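Local coordinates for protein Protease/Reverse transcriptase/ribonuclease H (Eastern chimpanzee simian foamy virus, PDB 7KSF) that carries protease, reverse transcriptase and ribonuclease H modules on one polypeptide and probably copies the viral RNA genome into DNA, at residues I518-P523 with I557-D562; A464-Y469 with Y480-F485. The protein carries 1 engineered substitution. All coordinates share one frame; numbering follows the deposited sequence.

Interaction 1 (I518-P523 with I557-D562)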
# COMPACT_ATOMS: atom_id res chain seq x y z
N ILE A 518 27.29 -2.70 7.33
CA ILE A 518 26.39 -3.84 7.17
C ILE A 518 26.69 -4.50 5.83
O ILE A 518 26.70 -3.82 4.79
CB ILE A 518 24.92 -3.42 7.26
CG1 ILE A 518 24.62 -2.78 8.62
CG2 ILE A 518 24.01 -4.61 7.01
CD1 ILE A 518 23.20 -2.33 8.77
N LEU A 519 26.93 -5.80 5.85
CA LEU A 519 27.12 -6.59 4.65
C LEU A 519 25.95 -7.56 4.51
O LEU A 519 25.61 -8.27 5.45
CB LEU A 519 28.44 -7.36 4.68
CG LEU A 519 29.72 -6.59 4.34
CD1 LEU A 519 30.10 -5.58 5.41
CD2 LEU A 519 30.85 -7.58 4.11
N VAL A 520 25.33 -7.57 3.33
CA VAL A 520 24.15 -8.37 3.07
C VAL A 520 24.49 -9.41 2.02
O VAL A 520 25.03 -9.09 0.96
CB VAL A 520 22.96 -7.50 2.61
CG1 VAL A 520 21.74 -8.37 2.38
CG2 VAL A 520 22.66 -6.43 3.65
N TYR A 521 24.19 -10.67 2.33
CA TYR A 521 24.36 -11.77 1.39
C TYR A 521 23.00 -12.17 0.84
O TYR A 521 22.01 -12.20 1.58
CB TYR A 521 25.05 -12.96 2.05
CG TYR A 521 26.48 -12.67 2.46
CD1 TYR A 521 26.77 -12.01 3.64
CD2 TYR A 521 27.54 -13.05 1.65
CE1 TYR A 521 28.07 -11.74 4.01
CE2 TYR A 521 28.85 -12.78 2.01
CZ TYR A 521 29.10 -12.13 3.19
OH TYR A 521 30.40 -11.86 3.56
N SER A 522 22.96 -12.47 -0.45
CA SER A 522 21.70 -12.67 -1.15
C SER A 522 21.93 -13.61 -2.33
O SER A 522 23.05 -13.66 -2.86
CB SER A 522 21.13 -11.33 -1.63
OG SER A 522 22.18 -10.46 -2.02
N PRO A 523 20.90 -14.35 -2.75
CA PRO A 523 21.05 -15.21 -3.93
C PRO A 523 21.24 -14.46 -5.24
O PRO A 523 21.31 -15.10 -6.29
CB PRO A 523 19.73 -16.01 -3.96
CG PRO A 523 19.11 -15.79 -2.62
CD PRO A 523 19.57 -14.46 -2.14
N ILE A 557 26.59 0.12 3.59
CA ILE A 557 25.95 -1.14 3.23
C ILE A 557 26.57 -1.66 1.94
O ILE A 557 26.80 -0.89 1.00
CB ILE A 557 24.43 -0.98 3.09
CG1 ILE A 557 23.84 -0.35 4.36
CG2 ILE A 557 23.77 -2.32 2.80
CD1 ILE A 557 22.35 -0.09 4.29
N GLN A 558 26.91 -2.95 1.95
CA GLN A 558 27.50 -3.65 0.79
C GLN A 558 26.72 -4.94 0.57
O GLN A 558 26.34 -5.58 1.56
CB GLN A 558 28.98 -3.97 1.03
CG GLN A 558 29.58 -3.24 2.23
CD GLN A 558 30.98 -3.73 2.52
OE1 GLN A 558 31.45 -4.69 1.91
NE2 GLN A 558 31.64 -3.09 3.46
N PHE A 559 26.50 -5.31 -0.69
CA PHE A 559 25.73 -6.51 -1.02
C PHE A 559 26.62 -7.53 -1.72
O PHE A 559 27.28 -7.21 -2.71
CB PHE A 559 24.53 -6.15 -1.90
CG PHE A 559 23.55 -5.23 -1.24
CD1 PHE A 559 23.70 -3.86 -1.34
CD2 PHE A 559 22.49 -5.74 -0.51
CE1 PHE A 559 22.80 -3.01 -0.73
CE2 PHE A 559 21.59 -4.90 0.11
CZ PHE A 559 21.74 -3.53 -0.00
N HIS A 560 26.61 -8.76 -1.21
CA HIS A 560 27.41 -9.85 -1.74
C HIS A 560 26.52 -11.00 -2.18
O HIS A 560 25.51 -11.30 -1.54
CB HIS A 560 28.41 -10.36 -0.71
CG HIS A 560 29.72 -9.63 -0.71
ND1 HIS A 560 29.87 -8.38 -0.15
CD2 HIS A 560 30.93 -9.97 -1.22
CE1 HIS A 560 31.12 -7.98 -0.30
NE2 HIS A 560 31.78 -8.93 -0.94
N TYR A 561 26.90 -11.64 -3.28
CA TYR A 561 26.22 -12.84 -3.75
C TYR A 561 26.63 -14.02 -2.89
O TYR A 561 27.81 -14.19 -2.57
CB TYR A 561 26.55 -13.11 -5.21
CG TYR A 561 26.08 -14.46 -5.71
CD1 TYR A 561 24.76 -14.85 -5.61
CD2 TYR A 561 26.98 -15.34 -6.32
CE1 TYR A 561 24.33 -16.08 -6.07
CE2 TYR A 561 26.56 -16.57 -6.78
CZ TYR A 561 25.24 -16.93 -6.66
OH TYR A 561 24.83 -18.16 -7.13
N ASP A 562 25.65 -14.84 -2.52
CA ASP A 562 25.87 -16.00 -1.67
C ASP A 562 25.39 -17.25 -2.39
O ASP A 562 24.22 -17.32 -2.79
CB ASP A 562 25.16 -15.84 -0.32
CG ASP A 562 25.77 -16.70 0.76
OD1 ASP A 562 26.34 -17.76 0.42
OD2 ASP A 562 25.68 -16.33 1.94

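Interaction 2 (A464-Y469 with Y480-F485)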
# COMPACT_ATOMS: atom_id res chain seq x y z
N ALA A 464 6.34 -15.55 2.10
CA ALA A 464 7.00 -14.64 3.03
C ALA A 464 8.51 -14.71 2.80
O ALA A 464 9.00 -15.56 2.05
CB ALA A 464 6.66 -14.97 4.48
N GLY A 465 9.22 -13.81 3.47
CA GLY A 465 10.67 -13.78 3.40
C GLY A 465 11.31 -14.31 4.67
O GLY A 465 10.68 -14.39 5.72
N TYR A 466 12.58 -14.68 4.55
CA TYR A 466 13.36 -15.19 5.67
C TYR A 466 14.66 -14.40 5.76
O TYR A 466 15.45 -14.38 4.81
CB TYR A 466 13.65 -16.69 5.51
CG TYR A 466 12.41 -17.52 5.25
CD1 TYR A 466 11.49 -17.77 6.26
CD2 TYR A 466 12.17 -18.07 4.00
CE1 TYR A 466 10.36 -18.53 6.03
CE2 TYR A 466 11.04 -18.83 3.76
CZ TYR A 466 10.14 -19.06 4.78
OH TYR A 466 9.02 -19.82 4.54
N VAL A 467 14.89 -13.77 6.91
CA VAL A 467 16.04 -12.90 7.12
C VAL A 467 16.80 -13.39 8.34
O VAL A 467 16.20 -13.64 9.39
CB VAL A 467 15.61 -11.43 7.29
CG1 VAL A 467 16.76 -10.60 7.84
CG2 VAL A 467 15.12 -10.86 5.97
N ARG A 468 18.12 -13.52 8.20
CA ARG A 468 18.98 -14.03 9.26
C ARG A 468 20.06 -12.99 9.56
O ARG A 468 20.92 -12.74 8.71
CB ARG A 468 19.60 -15.36 8.87
CG ARG A 468 18.59 -16.49 8.72
CD ARG A 468 19.24 -17.75 8.18
NE ARG A 468 19.54 -17.64 6.76
CZ ARG A 468 20.09 -18.61 6.03
NH1 ARG A 468 20.39 -19.77 6.60
NH2 ARG A 468 20.32 -18.42 4.75
N TYR A 469 20.01 -12.41 10.75
CA TYR A 469 21.04 -11.49 11.22
C TYR A 469 22.16 -12.27 11.88
O TYR A 469 21.93 -13.01 12.85
CB TYR A 469 20.45 -10.47 12.19
CG TYR A 469 19.43 -9.53 11.58
CD1 TYR A 469 18.08 -9.86 11.55
CD2 TYR A 469 19.82 -8.31 11.04
CE1 TYR A 469 17.15 -9.00 11.00
CE2 TYR A 469 18.90 -7.45 10.49
CZ TYR A 469 17.57 -7.80 10.47
OH TYR A 469 16.64 -6.94 9.92
N TYR A 480 16.79 -14.25 14.13
CA TYR A 480 16.13 -14.43 12.85
C TYR A 480 15.00 -13.42 12.70
O TYR A 480 14.50 -12.87 13.68
CB TYR A 480 15.59 -15.86 12.71
CG TYR A 480 16.61 -16.93 13.01
CD1 TYR A 480 16.72 -17.47 14.29
CD2 TYR A 480 17.45 -17.41 12.02
CE1 TYR A 480 17.66 -18.46 14.57
CE2 TYR A 480 18.38 -18.39 12.29
CZ TYR A 480 18.48 -18.91 13.56
OH TYR A 480 19.41 -19.89 13.83
N LEU A 481 14.60 -13.18 11.46
CA LEU A 481 13.49 -12.27 11.19
C LEU A 481 12.70 -12.78 10.00
O LEU A 481 13.26 -13.03 8.93
CB LEU A 481 13.99 -10.84 10.93
CG LEU A 481 12.90 -9.77 10.97
CD1 LEU A 481 12.18 -9.80 12.31
CD2 LEU A 481 13.50 -8.40 10.71
N ASN A 482 11.39 -12.92 10.19
CA ASN A 482 10.47 -13.44 9.18
C ASN A 482 9.39 -12.40 8.94
O ASN A 482 8.60 -12.11 9.86
CB ASN A 482 9.88 -14.77 9.62
CG ASN A 482 9.22 -15.53 8.49
OD1 ASN A 482 8.67 -14.93 7.57
ND2 ASN A 482 9.26 -16.85 8.56
N TYR A 483 9.33 -11.86 7.73
CA TYR A 483 8.43 -10.76 7.40
C TYR A 483 7.15 -11.27 6.74
O TYR A 483 7.20 -12.17 5.91
CB TYR A 483 9.12 -9.74 6.49
CG TYR A 483 8.19 -8.66 5.98
CD1 TYR A 483 7.55 -7.80 6.85
CD2 TYR A 483 7.98 -8.49 4.61
CE1 TYR A 483 6.70 -6.81 6.39
CE2 TYR A 483 7.14 -7.50 4.14
CZ TYR A 483 6.50 -6.66 5.04
OH TYR A 483 5.66 -5.68 4.58
N VAL A 484 6.03 -10.66 7.11
CA VAL A 484 4.71 -11.05 6.60
C VAL A 484 4.44 -10.29 5.31
O VAL A 484 4.49 -9.05 5.28
CB VAL A 484 3.61 -10.77 7.63
CG1 VAL A 484 2.25 -11.10 7.05
CG2 VAL A 484 3.87 -11.56 8.91
N PHE A 485 4.14 -11.02 4.24
CA PHE A 485 3.83 -10.41 2.95
C PHE A 485 2.41 -9.87 2.94
O PHE A 485 1.47 -10.57 3.34
CB PHE A 485 4.00 -11.43 1.82
CG PHE A 485 5.40 -11.55 1.32
CD1 PHE A 485 6.41 -10.75 1.83
CD2 PHE A 485 5.72 -12.47 0.34
CE1 PHE A 485 7.70 -10.87 1.36
CE2 PHE A 485 7.01 -12.59 -0.13
CZ PHE A 485 8.00 -11.79 0.38

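Interaction 1 (I518-P523 with I557-D562)
L519 turns CG away from its carbonyl carbon and next to its backbone N (chi1 -80°), while Q558 runs extended beyond CG (chi2 172°); these torsions lay the two side chains alongside each other, pointing the same way. The leucine branches rest on the amide of Q558: L519 CG is 3.5 Å from Q558 OE1, and L519 CD1 is 3.5 Å from Q558 NE2. Farther along this face, Y521 and H560 also run side by side, with Y521 CE2 3.7 Å from H560 CB. D562 reaches the same tyrosine, its OD2 lying 3.4 Å from Y521 CB, while its OD1 accepts a hydrogen bond from the backbone of T564. On the other face V520 sits beside F559, V520 CB being 3.6 Å from F559 CD2, next to the isoleucines I518 and I557. Helix 494-513 packs on that face through A509, M510 and A513, which I518 touches.

The backbones carry five hydrogen bonds in parallel register. Between V520 and H560 the bond is nearly straight: H560 N to V520 O is 2.7 Å, with 174° at the hydrogen. At the far end D562 N lies 2.9 Å from S522 O but approaches from above the carbonyl plane. Donors alternate between the strands, Q558, V520, H560, S522 and D562, as in a parallel pair, the bonds donated by S522 and D562 being the more bent. Strand 557-561 thereby forms one edge of a mixed sheet, in which 518-522 and 557-561 are the last two of the order 3-2-1-4-5, as in the RNase H-like fold of a reverse transcriptase connection subdomain.

Interaction 2 (A464-Y469 with Y480-F485)
V467 and L481 exchange the two backbone hydrogen bonds of this contact, forming a hydrogen-bonded antiparallel pair. V467 N to L481 O is 2.7 Å, with the donor nearly in line with the carbonyl bond; in return L481 N lies 2.7 Å from V467 O, tilted somewhat out of the carbonyl plane. The strand segments run at 159° to each other.

Apolar packing follows on the face that carries V467 and L481. V467 CB and L481 CB are 4.0 Å apart, the side chains side by side. Y469 holds its CG beside its backbone N (chi1 -65°), which brings the ring edge against L481: Y469 CE1 meets L481 CB at 3.7 Å, the leucine carbon lying in the ring plane, and L481 CD2 is 3.6 Å from Y469 OH. V467 also touches T501 and A505 of helix 494-513.

Rings and the arginine chain meet on the face of R468 and Y480 and at the F485 end. R468 crosses Y480, its CG 3.6 Å from Y480 CD2 at the ring edge; beyond, F395 makes a cation-pi contact with R468 and also meets the Y480 ring. At the opposite end of the contact F485 presents one ring face to A464: A464 CA stands 3.7 Å from the centroid of the F485 ring and only 11° off the normal, a CH-pi contact over the face, with G465 N over the same ring.

The whole is a beta hairpin whose strands 464-471 and 477-484 lie side by side at one end of the RNase H-like sheet, 477-484 outermost.

Interactions 1 and 2 belong to one five-stranded mixed sheet and lie at its two ends: strand 557-561 is outermost on one side and strand 477-484 on the other. Strand 454-460 lies between them, bonded to both 464-471 and 518-522. Their centres are 15 Å apart and their nearest atoms about 6 Å, without touching. Helix 494-513 links them across one face, meeting I518 and S522 of interaction 1 and V467, Y469 and F485 of interaction 2. The same strand order recurs in a second sheet of the chain, which includes G596; this residue and E642 bind the calcium ion, so neither interaction contributes a ligand to that site.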